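Local coordinates for NS3-like protein (Alongshan virus, PDB 6M40) that probably hydrolyses ATP and other nucleoside triphosphates to drive RNA unwinding, as the helicase domain of a flavivirus-like NS3 protein, at residues L106-S112 / K138-A144; V276-K282 / Y406-R411; P325-L331 / E345-V351. One frame throughout, in Å; residues are numbered along the deposited sequence.

Contact 1 (L106-S112 / K138-A144)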
# COMPACT_ATOMS: atom_id res chain seq x y z
N LEU A 106 -13.58 18.72 -1.51
CA LEU A 106 -14.58 17.85 -2.11
C LEU A 106 -15.81 18.63 -2.54
O LEU A 106 -16.47 18.24 -3.50
CB LEU A 106 -14.96 16.75 -1.13
CG LEU A 106 -13.82 15.96 -0.50
CD1 LEU A 106 -14.35 14.84 0.40
CD2 LEU A 106 -12.88 15.41 -1.57
N PHE A 107 -16.15 19.73 -1.85
CA PHE A 107 -17.23 20.60 -2.30
C PHE A 107 -16.84 21.42 -3.51
O PHE A 107 -17.71 22.03 -4.13
CB PHE A 107 -17.69 21.56 -1.19
CG PHE A 107 -18.23 20.86 0.01
CD1 PHE A 107 -19.53 20.38 0.04
CD2 PHE A 107 -17.42 20.65 1.11
CE1 PHE A 107 -20.01 19.72 1.14
CE2 PHE A 107 -17.90 19.99 2.21
CZ PHE A 107 -19.19 19.52 2.23
N ALA A 108 -15.56 21.48 -3.84
CA ALA A 108 -15.12 22.21 -5.02
C ALA A 108 -15.49 21.43 -6.27
O ALA A 108 -15.74 20.22 -6.24
CB ALA A 108 -13.62 22.47 -4.96
N LYS A 109 -15.55 22.14 -7.40
CA LYS A 109 -15.88 21.54 -8.68
C LYS A 109 -14.77 21.73 -9.71
O LYS A 109 -14.95 21.36 -10.88
CB LYS A 109 -17.19 22.13 -9.23
CG LYS A 109 -18.45 21.43 -8.73
CD LYS A 109 -19.07 22.16 -7.55
CE LYS A 109 -20.15 23.13 -8.00
NZ LYS A 109 -20.43 24.15 -6.94
N ASP A 110 -13.62 22.27 -9.30
CA ASP A 110 -12.56 22.68 -10.21
C ASP A 110 -11.23 22.04 -9.83
O ASP A 110 -10.16 22.60 -10.12
CB ASP A 110 -12.42 24.21 -10.23
CG ASP A 110 -12.03 24.79 -8.87
OD1 ASP A 110 -12.39 24.21 -7.83
OD2 ASP A 110 -11.36 25.84 -8.85
N VAL A 111 -11.27 20.88 -9.18
CA VAL A 111 -10.06 20.19 -8.74
C VAL A 111 -10.08 18.79 -9.34
O VAL A 111 -10.96 17.98 -9.03
CB VAL A 111 -9.96 20.11 -7.21
CG1 VAL A 111 -8.65 19.45 -6.82
CG2 VAL A 111 -10.07 21.49 -6.59
N SER A 112 -9.08 18.50 -10.16
CA SER A 112 -8.87 17.18 -10.73
C SER A 112 -7.75 16.47 -9.99
O SER A 112 -6.87 17.11 -9.40
CB SER A 112 -8.56 17.28 -12.23
OG SER A 112 -9.73 17.63 -12.95
N LYS A 138 -19.52 14.10 -9.64
CA LYS A 138 -20.53 14.97 -9.06
C LYS A 138 -21.34 15.72 -10.10
O LYS A 138 -20.89 15.91 -11.23
CB LYS A 138 -19.81 15.95 -8.13
CG LYS A 138 -20.66 16.84 -7.29
CD LYS A 138 -19.83 18.03 -6.81
CE LYS A 138 -18.50 17.60 -6.19
NZ LYS A 138 -17.75 18.76 -5.65
N GLU A 139 -22.55 16.12 -9.73
CA GLU A 139 -23.36 16.95 -10.61
C GLU A 139 -22.75 18.34 -10.73
O GLU A 139 -22.36 18.95 -9.73
CB GLU A 139 -24.80 17.04 -10.09
CG GLU A 139 -25.43 15.69 -9.77
CD GLU A 139 -25.29 15.31 -8.31
OE1 GLU A 139 -25.62 16.14 -7.44
OE2 GLU A 139 -24.86 14.17 -8.03
N LYS A 140 -22.68 18.83 -11.97
CA LYS A 140 -22.06 20.10 -12.31
C LYS A 140 -20.54 20.06 -12.17
O LYS A 140 -19.90 21.10 -12.03
CB LYS A 140 -22.59 21.28 -11.48
CG LYS A 140 -24.01 21.17 -10.93
CD LYS A 140 -23.97 21.52 -9.44
CE LYS A 140 -25.34 21.76 -8.82
NZ LYS A 140 -25.23 22.01 -7.35
N SER A 141 -19.95 18.87 -12.17
CA SER A 141 -18.51 18.77 -12.02
C SER A 141 -17.79 19.28 -13.26
O SER A 141 -18.25 19.11 -14.39
CB SER A 141 -18.07 17.32 -11.78
OG SER A 141 -16.70 17.19 -12.11
N LYS A 142 -16.64 19.90 -13.04
CA LYS A 142 -15.74 20.34 -14.10
C LYS A 142 -14.31 19.91 -13.79
O LYS A 142 -13.37 20.70 -13.80
CB LYS A 142 -15.86 21.85 -14.31
CG LYS A 142 -17.08 22.23 -15.13
CD LYS A 142 -17.54 23.65 -14.88
CE LYS A 142 -19.05 23.76 -14.98
NZ LYS A 142 -19.57 24.86 -14.13
N ALA A 143 -14.16 18.62 -13.49
CA ALA A 143 -12.87 18.03 -13.17
C ALA A 143 -12.95 16.54 -13.46
O ALA A 143 -14.04 15.97 -13.55
CB ALA A 143 -12.48 18.29 -11.71
N ALA A 144 -11.78 15.92 -13.59
CA ALA A 144 -11.68 14.49 -13.86
C ALA A 144 -10.65 13.87 -12.92
O ALA A 144 -9.89 14.58 -12.24
CB ALA A 144 -11.29 14.23 -15.32
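Lys138 reaches across to the loop 106-110 and puts its ammonium between two carbonyls of that loop. Lys138 NZ donates to Leu106 O at 2.6 Å and to Ala108 O, also 2.6 Å away, and has a third partner in Thr135 at the end of helix 123-136. The first carbonyl is met with the donor only modestly tilted from its plane; over the second, the nitrogen stands 43° above the plane. The chain leaves with CG anti to the backbone N (chi1 -173°) and bends at chi3, which swings NZ in among the oxygens.

The other close-packed part is at Ser112. Its OG accepts from Ala144 N at 2.7 Å in a fairly straight bond, also has a weak bond to Ser46, and has the methyl of Ala143 beside it. Leu42 of helix 31-42 packs against both Ser112 and Ala144. Strands 111-116 and 145-149 are neighbours in the parallel sheet of this P-loop NTPase domain, and the contact lies where both start. The type II turn from Lys138 to Ser141 brings the chain round from helix 123-136 into the second strand. Ser141 OG steadies the exit from that turn, accepting from Ala143 N in an ST turn and bonding to Val136 O.

Towards solvent the contact thins to lysine chains. Lys109 crosses Lys138 at about a right angle, its CG lying 3.6 Å from Lys140 O, while Lys109 NZ and Lys140 NZ stay 5.3 Å apart. On this side Lys142 N donates to Lys109 O at 3.1 Å, and the rest of the Lys142 side chain turns off from the loop.

Contact 2 (V276-K282 / Y406-R411); sequences VTAVGTK and YFNDAR
Phe407 lays its ring against Gly280. Its CB leaves the chain with CG anti to the backbone N (chi1 -161°), which carries the ring in towards the turn 277-280. Phe407 CG is 4.0 Å from Gly280 CA; CD1 and CE1 come closer, and the CA sits over one face, 18° off the normal from the centroid, in a CH-pi contact. CE1 of Phe407 also meets Val276 CG1 near the ring plane, at 4.2 Å. At the far end CZ of Phe407 touches Thr281 CG2 at 3.7 Å, an oblique approach that CE2 shares.

Strands 264-276 and 281-287 form an antiparallel hairpin, probably the counterpart of the one flaviviral NS3 helicases extend from their second domain towards the third. The chain after helix 393-404 runs parallel to the hairpin's turn and joins it through a single bridge: Asn408 N donates to Val279 O at 2.9 Å, and Thr281 N to Asn408 O, also 2.9 Å.

Farther on, Thr281 OG1 accepts from Ala410 N at 2.8 Å. Asp409, bonded to Thr378 through OD2, pairs with Arg411, whose NE meets OD1 on the syn side; Arg411 NH2 also forms a salt bridge with Glu332.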
# COMPACT_ATOMS: atom_id res chain seq x y z
N VAL A 276 -10.18 -10.82 9.96
CA VAL A 276 -11.35 -10.76 10.84
C VAL A 276 -11.86 -12.17 11.09
O VAL A 276 -12.12 -12.92 10.14
CB VAL A 276 -12.45 -9.88 10.22
CG1 VAL A 276 -13.61 -9.76 11.19
CG2 VAL A 276 -11.91 -8.51 9.84
N THR A 277 -12.04 -12.52 12.36
CA THR A 277 -12.31 -13.91 12.74
C THR A 277 -13.66 -14.12 13.43
O THR A 277 -13.93 -15.23 13.88
CB THR A 277 -11.20 -14.42 13.67
OG1 THR A 277 -11.36 -13.84 14.97
CG2 THR A 277 -9.84 -14.06 13.13
N ALA A 278 -14.48 -13.08 13.55
CA ALA A 278 -15.82 -13.17 14.14
C ALA A 278 -15.81 -12.96 15.65
O ALA A 278 -16.86 -12.69 16.24
CB ALA A 278 -16.50 -14.51 13.81
N VAL A 279 -14.66 -13.14 16.30
CA VAL A 279 -14.46 -12.68 17.67
C VAL A 279 -13.59 -11.44 17.73
O VAL A 279 -13.39 -10.90 18.81
CB VAL A 279 -13.86 -13.79 18.55
CG1 VAL A 279 -14.43 -13.70 19.97
CG2 VAL A 279 -14.08 -15.15 17.95
N GLY A 280 -13.08 -10.99 16.60
CA GLY A 280 -12.11 -9.92 16.57
C GLY A 280 -11.18 -10.09 15.38
O GLY A 280 -11.65 -10.38 14.26
N THR A 281 -9.88 -9.91 15.59
CA THR A 281 -8.89 -10.13 14.55
C THR A 281 -7.78 -11.03 15.08
O THR A 281 -7.51 -11.08 16.28
CB THR A 281 -8.24 -8.83 14.05
OG1 THR A 281 -7.38 -8.29 15.07
CG2 THR A 281 -9.27 -7.80 13.65
N LYS A 282 -7.14 -11.73 14.15
CA LYS A 282 -5.97 -12.56 14.44
C LYS A 282 -4.95 -12.37 13.33
O LYS A 282 -5.31 -12.10 12.18
CB LYS A 282 -6.35 -14.04 14.59
CG LYS A 282 -7.32 -14.33 15.73
CD LYS A 282 -7.36 -15.81 16.10
CE LYS A 282 -8.71 -16.22 16.68
NZ LYS A 282 -9.05 -17.63 16.32
N TYR A 406 -16.90 -8.07 22.57
CA TYR A 406 -17.38 -8.63 21.31
C TYR A 406 -16.36 -8.57 20.18
O TYR A 406 -16.31 -9.50 19.37
CB TYR A 406 -18.69 -7.95 20.84
CG TYR A 406 -18.77 -6.45 21.04
CD1 TYR A 406 -19.03 -5.91 22.29
CD2 TYR A 406 -18.63 -5.57 19.96
CE1 TYR A 406 -19.11 -4.56 22.48
CE2 TYR A 406 -18.71 -4.20 20.15
CZ TYR A 406 -18.96 -3.70 21.41
OH TYR A 406 -19.05 -2.35 21.63
N PHE A 407 -15.55 -7.52 20.09
CA PHE A 407 -14.52 -7.44 19.06
C PHE A 407 -13.16 -7.29 19.72
O PHE A 407 -12.86 -6.25 20.31
CB PHE A 407 -14.77 -6.28 18.10
CG PHE A 407 -14.04 -6.41 16.80
CD1 PHE A 407 -14.50 -7.28 15.83
CD2 PHE A 407 -12.90 -5.66 16.54
CE1 PHE A 407 -13.84 -7.41 14.63
CE2 PHE A 407 -12.24 -5.77 15.33
CZ PHE A 407 -12.71 -6.65 14.37
N ASN A 408 -12.34 -8.32 19.59
CA ASN A 408 -11.00 -8.34 20.18
C ASN A 408 -10.01 -8.08 19.05
O ASN A 408 -9.55 -9.00 18.37
CB ASN A 408 -10.76 -9.68 20.86
CG ASN A 408 -9.48 -9.70 21.65
OD1 ASN A 408 -8.91 -8.65 21.96
ND2 ASN A 408 -9.01 -10.89 21.98
N ASP A 409 -9.67 -6.81 18.87
CA ASP A 409 -8.66 -6.44 17.89
C ASP A 409 -7.29 -6.86 18.40
O ASP A 409 -6.83 -6.37 19.44
CB ASP A 409 -8.69 -4.94 17.61
CG ASP A 409 -8.25 -4.60 16.21
OD1 ASP A 409 -7.50 -5.41 15.61
OD2 ASP A 409 -8.66 -3.53 15.70
N ALA A 410 -6.64 -7.76 17.68
CA ALA A 410 -5.32 -8.25 18.08
C ALA A 410 -4.20 -7.32 17.65
O ALA A 410 -3.02 -7.65 17.85
CB ALA A 410 -5.09 -9.65 17.52
N ARG A 411 -4.57 -6.18 17.09
CA ARG A 411 -3.60 -5.11 16.76
C ARG A 411 -3.42 -4.10 17.89
O ARG A 411 -2.54 -3.21 17.79
CB ARG A 411 -4.04 -4.39 15.51
CG ARG A 411 -4.00 -5.28 14.28
CD ARG A 411 -4.52 -4.59 13.07
NE ARG A 411 -5.96 -4.34 13.27
CZ ARG A 411 -6.62 -3.27 12.82
NH1 ARG A 411 -5.98 -2.31 12.13
NH2 ARG A 411 -7.93 -3.12 13.05

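Contact 3 (P325-L331 / E345-V351)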
# COMPACT_ATOMS: atom_id res chain seq x y z
N PRO A 325 -10.17 -12.11 1.14
CA PRO A 325 -11.60 -11.80 1.26
C PRO A 325 -12.03 -11.14 2.57
O PRO A 325 -12.98 -10.34 2.55
CB PRO A 325 -12.27 -13.17 1.08
CG PRO A 325 -11.13 -14.20 1.04
CD PRO A 325 -9.94 -13.45 0.57
N ASP A 326 -11.41 -11.46 3.70
CA ASP A 326 -11.80 -10.84 4.96
C ASP A 326 -10.55 -10.38 5.71
O ASP A 326 -10.28 -10.77 6.84
CB ASP A 326 -12.67 -11.79 5.80
CG ASP A 326 -12.16 -13.20 5.79
OD1 ASP A 326 -10.95 -13.39 5.97
OD2 ASP A 326 -12.98 -14.13 5.62
N SER A 327 -9.78 -9.51 5.04
CA SER A 327 -8.67 -8.84 5.69
C SER A 327 -9.17 -7.60 6.43
O SER A 327 -10.10 -6.92 5.99
CB SER A 327 -7.60 -8.44 4.67
OG SER A 327 -8.02 -7.34 3.86
N VAL A 328 -8.55 -7.34 7.58
CA VAL A 328 -9.01 -6.24 8.40
C VAL A 328 -8.84 -4.88 7.72
O VAL A 328 -9.50 -3.92 8.12
CB VAL A 328 -8.30 -6.22 9.76
CG1 VAL A 328 -6.81 -5.97 9.58
CG2 VAL A 328 -8.91 -5.16 10.67
N THR A 329 -7.99 -4.78 6.71
CA THR A 329 -7.97 -3.55 5.94
C THR A 329 -9.26 -3.39 5.15
O THR A 329 -9.73 -2.26 4.96
CB THR A 329 -6.77 -3.50 5.00
OG1 THR A 329 -6.65 -4.72 4.27
CG2 THR A 329 -5.49 -3.23 5.77
N LEU A 330 -9.85 -4.49 4.72
CA LEU A 330 -11.13 -4.40 4.01
C LEU A 330 -12.26 -4.10 4.98
O LEU A 330 -13.28 -3.52 4.59
CB LEU A 330 -11.38 -5.69 3.24
CG LEU A 330 -12.22 -5.62 1.97
CD1 LEU A 330 -11.80 -4.50 1.02
CD2 LEU A 330 -12.12 -6.96 1.26
N LEU A 331 -12.09 -4.46 6.26
CA LEU A 331 -13.07 -4.06 7.26
C LEU A 331 -13.01 -2.56 7.53
O LEU A 331 -14.03 -1.87 7.47
CB LEU A 331 -12.85 -4.86 8.56
CG LEU A 331 -13.61 -4.36 9.80
CD1 LEU A 331 -15.12 -4.46 9.60
CD2 LEU A 331 -13.17 -5.14 11.03
N GLU A 345 -16.83 -2.21 -0.78
CA GLU A 345 -15.92 -3.09 -1.47
C GLU A 345 -16.32 -4.55 -1.26
O GLU A 345 -16.76 -4.91 -0.16
CB GLU A 345 -14.48 -2.90 -0.98
CG GLU A 345 -13.95 -1.48 -1.08
CD GLU A 345 -13.13 -1.25 -2.32
OE1 GLU A 345 -13.32 -0.21 -2.98
OE2 GLU A 345 -12.29 -2.11 -2.65
N PRO A 346 -16.15 -5.40 -2.27
CA PRO A 346 -16.34 -6.84 -2.06
C PRO A 346 -15.51 -7.34 -0.88
O PRO A 346 -14.32 -7.07 -0.78
CB PRO A 346 -15.86 -7.44 -3.39
CG PRO A 346 -16.05 -6.35 -4.40
CD PRO A 346 -15.79 -5.07 -3.66
N CYS A 347 -16.15 -8.11 -0.00
CA CYS A 347 -15.48 -8.61 1.19
C CYS A 347 -16.13 -9.90 1.67
O CYS A 347 -17.21 -10.30 1.23
CB CYS A 347 -15.49 -7.57 2.32
SG CYS A 347 -17.12 -7.20 2.95
N GLY A 348 -15.45 -10.55 2.62
CA GLY A 348 -15.89 -11.82 3.16
C GLY A 348 -17.14 -11.70 4.02
O GLY A 348 -17.76 -10.65 4.15
N ALA A 349 -17.53 -12.85 4.59
CA ALA A 349 -18.71 -12.89 5.45
C ALA A 349 -18.37 -12.44 6.87
O ALA A 349 -19.20 -11.79 7.52
CB ALA A 349 -19.30 -14.29 5.46
N ALA A 350 -17.18 -12.77 7.35
CA ALA A 350 -16.76 -12.36 8.68
C ALA A 350 -16.55 -10.86 8.78
O ALA A 350 -16.54 -10.32 9.89
CB ALA A 350 -15.48 -13.09 9.07
N VAL A 351 -16.37 -10.17 7.65
CA VAL A 351 -16.28 -8.72 7.69
C VAL A 351 -17.68 -8.11 7.76
O VAL A 351 -17.97 -7.26 8.61
CB VAL A 351 -15.48 -8.19 6.49
CG1 VAL A 351 -15.59 -6.68 6.39
CG2 VAL A 351 -14.02 -8.63 6.60
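The starts of two helices meet here, in the C-terminal helical part that probably corresponds to the third domain of flaviviral NS3 helicases. Ser327 is the N-cap residue of helix 328-339 and Gly348 that of helix 349-357, and the loops leading into them meet at Asp326 and Gly348, whose CA atoms are 4.6 Å apart. Gly348 N points at Pro325 O as a hydrogen-bond donor, but at this resolution the modelled separation is too short to be trusted in detail.

Val351 does most of the side-chain packing from its helix, and its two methyls divide the work. CG1, anti to the backbone N (chi1 170°), turns to Leu331, 3.7 Å from its CA and 3.9 Å from its CD1, with the two side chains crossing at a slant. CG2 of Val351 goes the other way and rests 3.5 Å from Asp326 CB. Val276 of strand 264-276 touches both Leu331 and Val351, so this apolar patch is seated on the hairpin.

Leu330 serves the incoming loop 345-347. CD2 of Leu330 lies 3.6 Å from Cys347 CB, while the other branch points to Glu345, whose backbone N is held by Asn334. The carboxylate of Glu345 leads off to weak, long ion pairs with Arg129 and Lys126. Glu345 CB meets Leu330 CD1 at 3.7 Å, the two side chains crossing at about a right angle.

In the fold
Contacts 2 and 3 are neighbours, their centres about 13 Å apart, and contact 3 is nested within the loop that contact 2 closes. They touch directly: Val276 N probably donates to Asp326 O at 3.1 Å, and Phe407 CZ packs on Leu331 CD2. Contact 1 stands alone, its centre about 31 Å from that of contact 3 and about 39 Å from that of contact 2. It lies at the starting end of strand 111-116, whereas the other end runs into the DExH motif expected to serve ATP hydrolysis. Contact 3 reaches back towards that end, as Thr329 bonds to Asp121, just past the motif.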